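Local structure of Avidin/streptavidin (Shewanella denitrificans, 3SZH) at residues T20-S25 and I37-G42; F43-S48 and S70-N75. The protein probably binds biotin with high affinity, as a beta-barrel member of the avidin and streptavidin family. All coordinates share one frame; numbering follows the deposited sequence.

Interaction 1: T20-S25 and I37-G42; sequences TLYINS and INRAAG
Arg39 bends back over Ile37 to bind both Thr20 and Tyr22 with the two ends of its guanidinium. Its CB already points toward 20-25. From there CG stands anti to the carbonyl carbon (chi1 -58°), and the chain then runs extended to NE, which carries it across toward strand 20-26. CG passes about 4.1 Å from Ile37 CG2. Beyond it the guanidinium lies with one face on that methyl, 3.5 Å above it and offset toward the rim. At the tip, NH1 donates to Thr20 OG1 at 2.8 Å, and NH2 donates to Tyr22 OH at 2.9 Å. Both acceptors sit near the guanidinium plane, so the pair of bonds fixes the rotation of the group. The phenol ring is turned 76° from that plane and meets NH2 at its edge. Thr20 CG2 covers one face of the ring, and Tyr22 CE1 touches Ile37 CD1 at 3.7 Å. Beneath the side chains, Thr20 and Ile37 form an antiparallel hydrogen-bonded pair, N to O in both directions.

NH1 has a second acceptor in Gly18 O, and Arg39 N bonds to Ser19 OG, so the arginine also pins the turn ahead of strand 20-26. The cluster lies on the outer face of the barrel, where strand 20-26 runs between strands 11-14 and 31-37, just as the chain leaves 31-37 for its long loop.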
ATOM      1  N   THR B  20      -2.337  -0.359  16.717  1.00  9.71           N
ATOM      2  CA  THR B  20      -3.155  -1.500  16.314  1.00  9.91           C
ATOM      3  C   THR B  20      -3.744  -1.330  14.911  1.00  8.78           C
ATOM      4  O   THR B  20      -4.350  -0.298  14.591  1.00  9.40           O
ATOM      5  CB  THR B  20      -4.317  -1.732  17.285  1.00  9.93           C
ATOM      6  OG1 THR B  20      -3.790  -1.846  18.609  1.00 11.58           O
ATOM      7  CG2 THR B  20      -5.128  -2.987  16.944  1.00 10.91           C
ATOM      8  N   LEU B  21      -3.580  -2.372  14.104  1.00  9.43           N
ATOM      9  CA  LEU B  21      -4.363  -2.619  12.906  1.00  9.41           C
ATOM     10  C   LEU B  21      -5.578  -3.453  13.231  1.00  8.95           C
ATOM     11  O   LEU B  21      -5.445  -4.585  13.710  1.00  9.42           O
ATOM     12  CB  LEU B  21      -3.521  -3.317  11.840  1.00 10.00           C
ATOM     13  CG  LEU B  21      -4.264  -3.792  10.583  1.00 10.08           C
ATOM     14  CD1 LEU B  21      -4.744  -2.597   9.773  1.00 10.76           C
ATOM     15  CD2 LEU B  21      -3.411  -4.697   9.721  1.00 11.70           C
ATOM     16  N   TYR B  22      -6.753  -2.896  12.973  1.00  8.98           N
ATOM     17  CA  TYR B  22      -8.048  -3.575  13.103  1.00  9.67           C
ATOM     18  C   TYR B  22      -8.497  -3.952  11.704  1.00  9.76           C
ATOM     19  O   TYR B  22      -8.940  -3.060  10.945  1.00 10.64           O
ATOM     20  CB  TYR B  22      -9.075  -2.654  13.779  1.00 10.71           C
ATOM     21  CG  TYR B  22      -8.668  -2.132  15.136  1.00  9.92           C
ATOM     22  CD1 TYR B  22      -7.945  -0.931  15.245  1.00 10.58           C
ATOM     23  CD2 TYR B  22      -8.983  -2.831  16.314  1.00 10.84           C
ATOM     24  CE1 TYR B  22      -7.564  -0.425  16.483  1.00 10.32           C
ATOM     25  CE2 TYR B  22      -8.623  -2.337  17.555  1.00 11.76           C
ATOM     26  CZ  TYR B  22      -7.918  -1.122  17.629  1.00 11.22           C
ATOM     27  OH  TYR B  22      -7.513  -0.599  18.842  1.00 13.07           O
ATOM     28  N   ILE B  23      -8.337  -5.207  11.312  1.00 10.36           N
ATOM     29  CA  ILE B  23      -8.820  -5.646  10.019  1.00 10.75           C
ATOM     30  C   ILE B  23     -10.308  -5.885  10.099  1.00 10.67           C
ATOM     31  O   ILE B  23     -10.753  -6.701  10.913  1.00 12.82           O
ATOM     32  CB  ILE B  23      -8.087  -6.903   9.492  1.00 11.19           C
ATOM     33  CG1 ILE B  23      -6.571  -6.695   9.431  1.00 11.87           C
ATOM     34  CG2 ILE B  23      -8.668  -7.345   8.154  1.00 12.88           C
ATOM     35  CD1 ILE B  23      -5.795  -7.935   8.936  1.00 12.71           C
ATOM     36  N   ASN B  24     -11.072  -5.184   9.270  1.00 10.76           N
ATOM     37  CA  ASN B  24     -12.503  -5.312   9.225  1.00 12.16           C
ATOM     38  C   ASN B  24     -12.947  -6.383   8.242  1.00 12.38           C
ATOM     39  O   ASN B  24     -13.334  -7.464   8.668  1.00 18.69           O
ATOM     40  CB  ASN B  24     -13.129  -3.960   8.946  1.00 12.06           C
ATOM     41  CG  ASN B  24     -14.607  -4.051   8.828  1.00 15.10           C
ATOM     42  OD1 ASN B  24     -15.134  -4.074   7.724  1.00 20.44           O
ATOM     43  ND2 ASN B  24     -15.290  -4.130   9.952  1.00 17.66           N
ATOM     44  N   SER B  25     -12.933  -6.095   6.951  1.00 12.56           N
ATOM     45  CA  SER B  25     -13.344  -7.032   5.924  1.00 11.83           C
ATOM     46  C   SER B  25     -12.154  -7.488   5.085  1.00 10.88           C
ATOM     47  O   SER B  25     -11.194  -6.737   4.853  1.00 11.12           O
ATOM     48  CB  SER B  25     -14.433  -6.418   5.032  1.00 13.00           C
ATOM     49  OG  SER B  25     -13.937  -5.314   4.299  1.00 14.49           O
ATOM     50  N   ILE B  37      -5.052   2.522  14.651  1.00  8.95           N
ATOM     51  CA  ILE B  37      -4.849   3.470  15.739  1.00  9.43           C
ATOM     52  C   ILE B  37      -3.378   3.490  16.105  1.00  9.27           C
ATOM     53  O   ILE B  37      -2.812   2.468  16.541  1.00  9.91           O
ATOM     54  CB  ILE B  37      -5.735   3.209  16.964  1.00  9.47           C
ATOM     55  CG1 ILE B  37      -7.219   3.327  16.594  1.00 10.19           C
ATOM     56  CG2 ILE B  37      -5.367   4.174  18.103  1.00 10.58           C
ATOM     57  CD1 ILE B  37      -8.205   3.043  17.746  1.00 10.94           C
ATOM     58  N   ASN B  38      -2.754   4.639  15.874  1.00  9.77           N
ATOM     59  CA  ASN B  38      -1.349   4.877  16.210  1.00 10.01           C
ATOM     60  C   ASN B  38      -1.236   5.208  17.684  1.00 10.13           C
ATOM     61  O   ASN B  38      -1.979   6.028  18.229  1.00 10.87           O
ATOM     62  CB  ASN B  38      -0.875   6.062  15.353  1.00 10.58           C
ATOM     63  CG  ASN B  38       0.504   6.571  15.727  1.00 11.57           C
ATOM     64  OD1 ASN B  38       1.403   5.799  16.055  1.00 12.76           O
ATOM     65  ND2 ASN B  38       0.685   7.868  15.640  1.00 13.23           N
ATOM     66  N   ARG B  39      -0.267   4.565  18.336  1.00 10.71           N
ATOM     67  CA  ARG B  39       0.017   4.862  19.743  1.00 11.32           C
ATOM     68  C   ARG B  39       1.516   5.047  19.993  1.00 12.40           C
ATOM     69  O   ARG B  39       2.000   4.843  21.112  1.00 13.09           O
ATOM     70  CB  ARG B  39      -0.559   3.769  20.655  1.00 11.66           C
ATOM     71  CG  ARG B  39      -2.065   3.613  20.480  1.00 11.33           C
ATOM     72  CD  ARG B  39      -2.670   2.744  21.564  1.00 11.54           C
ATOM     73  NE  ARG B  39      -4.068   2.410  21.283  1.00 11.31           N
ATOM     74  CZ  ARG B  39      -4.457   1.420  20.485  1.00 10.26           C
ATOM     75  NH1 ARG B  39      -3.575   0.640  19.885  1.00 11.02           N
ATOM     76  NH2 ARG B  39      -5.746   1.221  20.271  1.00 11.25           N
ATOM     77  N   ALA B  40       2.269   5.401  18.952  1.00 12.07           N
ATOM     78  CA  ALA B  40       3.722   5.614  19.094  1.00 13.23           C
ATOM     79  C   ALA B  40       4.015   6.862  19.924  1.00 13.11           C
ATOM     80  O   ALA B  40       3.697   7.981  19.522  1.00 13.30           O
ATOM     81  CB  ALA B  40       4.378   5.684  17.752  1.00 13.40           C
ATOM     82  N   ALA B  41       4.621   6.655  21.096  1.00 14.48           N
ATOM     83  CA  ALA B  41       4.864   7.747  22.049  1.00 15.45           C
ATOM     84  C   ALA B  41       5.634   8.895  21.417  1.00 15.06           C
ATOM     85  O   ALA B  41       6.638   8.673  20.735  1.00 15.64           O
ATOM     86  CB  ALA B  41       5.590   7.223  23.283  1.00 16.82           C
ATOM     87  N   GLY B  42       5.150  10.115  21.649  1.00 15.23           N
ATOM     88  CA  GLY B  42       5.757  11.327  21.107  1.00 15.74           C
ATOM     89  C   GLY B  42       5.250  11.764  19.745  1.00 15.67           C
ATOM     90  O   GLY B  42       5.474  12.903  19.327  1.00 17.67           O
TER

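Interaction 2: F43-S48 and S70-N75; sequences FACQNS and SVESCN
The carboxylate of Glu72 presents one face to the backbone of Cys45, whose N and CA both lie against it. Cys45 N donates to Glu72 OE2 at 2.8 Å, coming from well above the carboxylate plane (62° out of it) although the N-H itself points nearly straight at the oxygen. Ala44 CB lies beyond the OE2 end, 3.3 Å from that oxygen. At the other end, a water donates to Glu72 OE1 at 2.9 Å, from much nearer the plane. The same water donates to Gln46 O and accepts from Ser48 OG, so it ties the acid to the far end of 43-48. Ser48 OG in turn receives a bond from Asn69 ND2. Glu72 reaches these partners with CG anti to the backbone N (chi1 -161°) and an extended chain. An acid held by a backbone N-H and a water is probably ionised.

Next to the Glu72 side chain, Cys45 SG and Cys74 SG are joined in a disulfide (2.1 Å), right-handed and opened to chi3 118°. Glu72 CG passes 4.0 Å from Cys45 SG, and Ala44 CB rests on Cys74 SG. In one of its two conformers Val71 CG2 also lies near Ser48 OG.

The bridge staples the loop between strands 31-37 and 50-57 to the start of strand 73-85. In avidins that loop typically closes over biotin, so the covalent tie probably limits its movement. Both half-cystines pack on Trp67, Glu72 O accepts from Tyr50 OH at the start of strand 50-57, and Phe57 of the second subunit packs against Ser73 and Asn75.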
ATOM      1  N   PHE B  43       4.571  10.867  19.043  1.00 15.75           N
ATOM      2  CA  PHE B  43       4.105  11.154  17.698  1.00 15.72           C
ATOM      3  C   PHE B  43       2.695  11.730  17.699  1.00 14.59           C
ATOM      4  O   PHE B  43       1.946  11.598  18.673  1.00 15.20           O
ATOM      5  CB  PHE B  43       4.208   9.904  16.813  1.00 17.13           C
ATOM      6  CG  PHE B  43       5.619   9.542  16.469  1.00 19.23           C
ATOM      7  CD1 PHE B  43       6.387   8.788  17.345  1.00 19.41           C
ATOM      8  CD2 PHE B  43       6.197   9.991  15.290  1.00 22.09           C
ATOM      9  CE1 PHE B  43       7.710   8.469  17.047  1.00 22.18           C
ATOM     10  CE2 PHE B  43       7.522   9.670  14.981  1.00 22.95           C
ATOM     11  CZ  PHE B  43       8.275   8.907  15.861  1.00 22.05           C
ATOM     12  N   ALA B  44       2.367  12.413  16.612  1.00 15.02           N
ATOM     13  CA  ALA B  44       1.034  12.948  16.424  1.00 14.04           C
ATOM     14  C   ALA B  44       0.129  11.881  15.798  1.00 13.31           C
ATOM     15  O   ALA B  44       0.538  10.727  15.593  1.00 13.40           O
ATOM     16  CB  ALA B  44       1.083  14.227  15.582  1.00 14.94           C
ATOM     17  N   CYS B  45      -1.109  12.278  15.502  1.00 12.38           N
ATOM     18  CA  CYS B  45      -2.117  11.353  14.961  1.00 11.55           C
ATOM     19  C   CYS B  45      -2.239  10.070  15.801  1.00 11.17           C
ATOM     20  O   CYS B  45      -2.337   8.962  15.258  1.00 11.16           O
ATOM     21  CB  CYS B  45      -1.842  11.009  13.492  1.00 12.00           C
ATOM     22  SG  CYS B  45      -2.038  12.410  12.390  1.00 12.86           S
ATOM     23  N   GLN B  46      -2.285  10.240  17.126  1.00 11.84           N
ATOM     24  CA  GLN B  46      -2.493   9.094  18.027  1.00 11.66           C
ATOM     25  C   GLN B  46      -3.948   8.979  18.476  1.00 11.72           C
ATOM     26  O   GLN B  46      -4.682   9.971  18.513  1.00 12.88           O
ATOM     27  CB  GLN B  46      -1.636   9.211  19.279  1.00 12.26           C
ATOM     28  CG  GLN B  46      -0.182   8.965  19.075  1.00 12.91           C
ATOM     29  CD  GLN B  46       0.558   8.895  20.402  1.00 14.02           C
ATOM     30  OE1 GLN B  46       1.414   9.729  20.707  1.00 15.79           O
ATOM     31  NE2 GLN B  46       0.191   7.938  21.214  1.00 14.10           N
ATOM     32  N   ASN B  47      -4.338   7.766  18.864  1.00 11.35           N
ATOM     33  CA  ASN B  47      -5.580   7.495  19.602  1.00 12.65           C
ATOM     34  C   ASN B  47      -6.874   7.769  18.869  1.00 13.37           C
ATOM     35  O   ASN B  47      -7.914   7.880  19.511  1.00 17.39           O
ATOM     36  CB  ASN B  47      -5.635   8.311  20.894  1.00 13.67           C
ATOM     37  CG  ASN B  47      -4.430   8.101  21.741  1.00 15.75           C
ATOM     38  OD1 ASN B  47      -4.007   6.981  21.944  1.00 15.39           O
ATOM     39  ND2 ASN B  47      -3.840   9.188  22.223  1.00 19.44           N
ATOM     40  N   SER B  48      -6.828   7.959  17.561  1.00 12.50           N
ATOM     41  CA  SER B  48      -8.054   8.123  16.786  1.00 11.25           C
ATOM     42  C   SER B  48      -7.954   7.187  15.582  1.00 10.30           C
ATOM     43  O   SER B  48      -6.855   6.860  15.130  1.00 10.92           O
ATOM     44  CB  SER B  48      -8.280   9.582  16.384  1.00 11.89           C
ATOM     45  OG  SER B  48      -7.257  10.031  15.512  1.00 11.63           O
ATOM     46  N   SER B  70     -11.153  12.878  10.997  1.00 12.99           N
ATOM     47  CA  SER B  70     -11.983  13.977  11.473  1.00 13.71           C
ATOM     48  C   SER B  70     -11.359  14.743  12.622  1.00 13.74           C
ATOM     49  O   SER B  70     -11.882  15.794  13.006  1.00 16.11           O
ATOM     50  CB  SER B  70     -13.358  13.471  11.904  1.00 14.35           C
ATOM     51  OG  SER B  70     -13.203  12.428  12.839  1.00 14.53           O
ATOM     52  N   VAL B  71     -10.260  14.237  13.189  1.00 13.03           N
ATOM     53  CA  VAL B  71      -9.640  15.012  14.254  0.50 13.15           C
ATOM     54  C   VAL B  71      -8.259  15.561  13.989  1.00 13.01           C
ATOM     55  O   VAL B  71      -7.936  16.620  14.542  1.00 15.17           O
ATOM     56  CB  VAL B  71      -9.720  14.350  15.657  0.50 13.20           C
ATOM     57  CG1 VAL B  71     -11.167  14.124  16.082  0.50 12.30           C
ATOM     58  CG2 VAL B  71      -8.944  13.064  15.682  0.50 12.23           C
ATOM     59  N   GLU B  72      -7.461  14.920  13.125  1.00 12.34           N
ATOM     60  CA  GLU B  72      -6.058  15.312  12.991  1.00 13.62           C
ATOM     61  C   GLU B  72      -5.451  14.882  11.657  1.00 11.58           C
ATOM     62  O   GLU B  72      -5.792  13.808  11.137  1.00 11.41           O
ATOM     63  CB  GLU B  72      -5.265  14.602  14.119  1.00 15.50           C
ATOM     64  CG  GLU B  72      -3.959  15.245  14.389  1.00 16.57           C
ATOM     65  CD  GLU B  72      -3.307  14.668  15.611  1.00 15.73           C
ATOM     66  OE1 GLU B  72      -3.978  13.992  16.464  1.00 16.36           O
ATOM     67  OE2 GLU B  72      -2.114  14.888  15.697  1.00 18.41           O
ATOM     68  N   SER B  73      -4.530  15.703  11.136  1.00 11.63           N
ATOM     69  CA  SER B  73      -3.753  15.395   9.930  1.00 11.27           C
ATOM     70  C   SER B  73      -2.278  15.311  10.262  1.00 11.62           C
ATOM     71  O   SER B  73      -1.745  16.174  10.979  1.00 12.73           O
ATOM     72  CB  SER B  73      -3.915  16.510   8.907  1.00 12.59           C
ATOM     73  OG  SER B  73      -3.047  16.276   7.818  1.00 13.41           O
ATOM     74  N   CYS B  74      -1.610  14.320   9.675  1.00 11.81           N
ATOM     75  CA  CYS B  74      -0.151  14.270   9.662  1.00 12.42           C
ATOM     76  C   CYS B  74       0.432  14.334   8.246  1.00 12.15           C
ATOM     77  O   CYS B  74       1.599  14.021   8.034  1.00 13.61           O
ATOM     78  CB  CYS B  74       0.368  13.075  10.481  1.00 13.35           C
ATOM     79  SG  CYS B  74      -0.114  13.222  12.270  1.00 17.06           S
ATOM     80  N   ASN B  75      -0.389  14.766   7.282  1.00 11.97           N
ATOM     81  CA  ASN B  75       0.123  15.203   5.975  1.00 11.78           C
ATOM     82  C   ASN B  75       0.908  14.149   5.191  1.00 11.39           C
ATOM     83  O   ASN B  75       1.836  14.480   4.458  1.00 12.16           O
ATOM     84  CB  ASN B  75       0.967  16.486   6.124  1.00 13.45           C
ATOM     85  CG  ASN B  75       1.005  17.285   4.864  1.00 14.95           C
ATOM     86  OD1 ASN B  75       0.002  17.378   4.160  1.00 15.89           O
ATOM     87  ND2 ASN B  75       2.154  17.898   4.577  1.00 17.96           N
TER
HETATM   88  O   HOH W   1      -5.818  11.864  16.927  1.00 16.52           O

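In the fold
From the N terminus, interaction 1 comes first: the chain goes out along 20-26, returns along 31-37, and closes this beta hairpin at its open end. Interaction 2 opens at the very next residue after 37-42 and closes only after strands 50-57 and 60-66 have been laid down, at the start of 73-85. The two are therefore in series, neither nested nor crossed, with centres about 11 Å apart. Asn38 couples them, its O probably bonded to Asn47 N. The long loop between 31-37 and 50-57 is thus held at its root to strand 20-26 and farther along to the start of strand 73-85, at that end of the barrel.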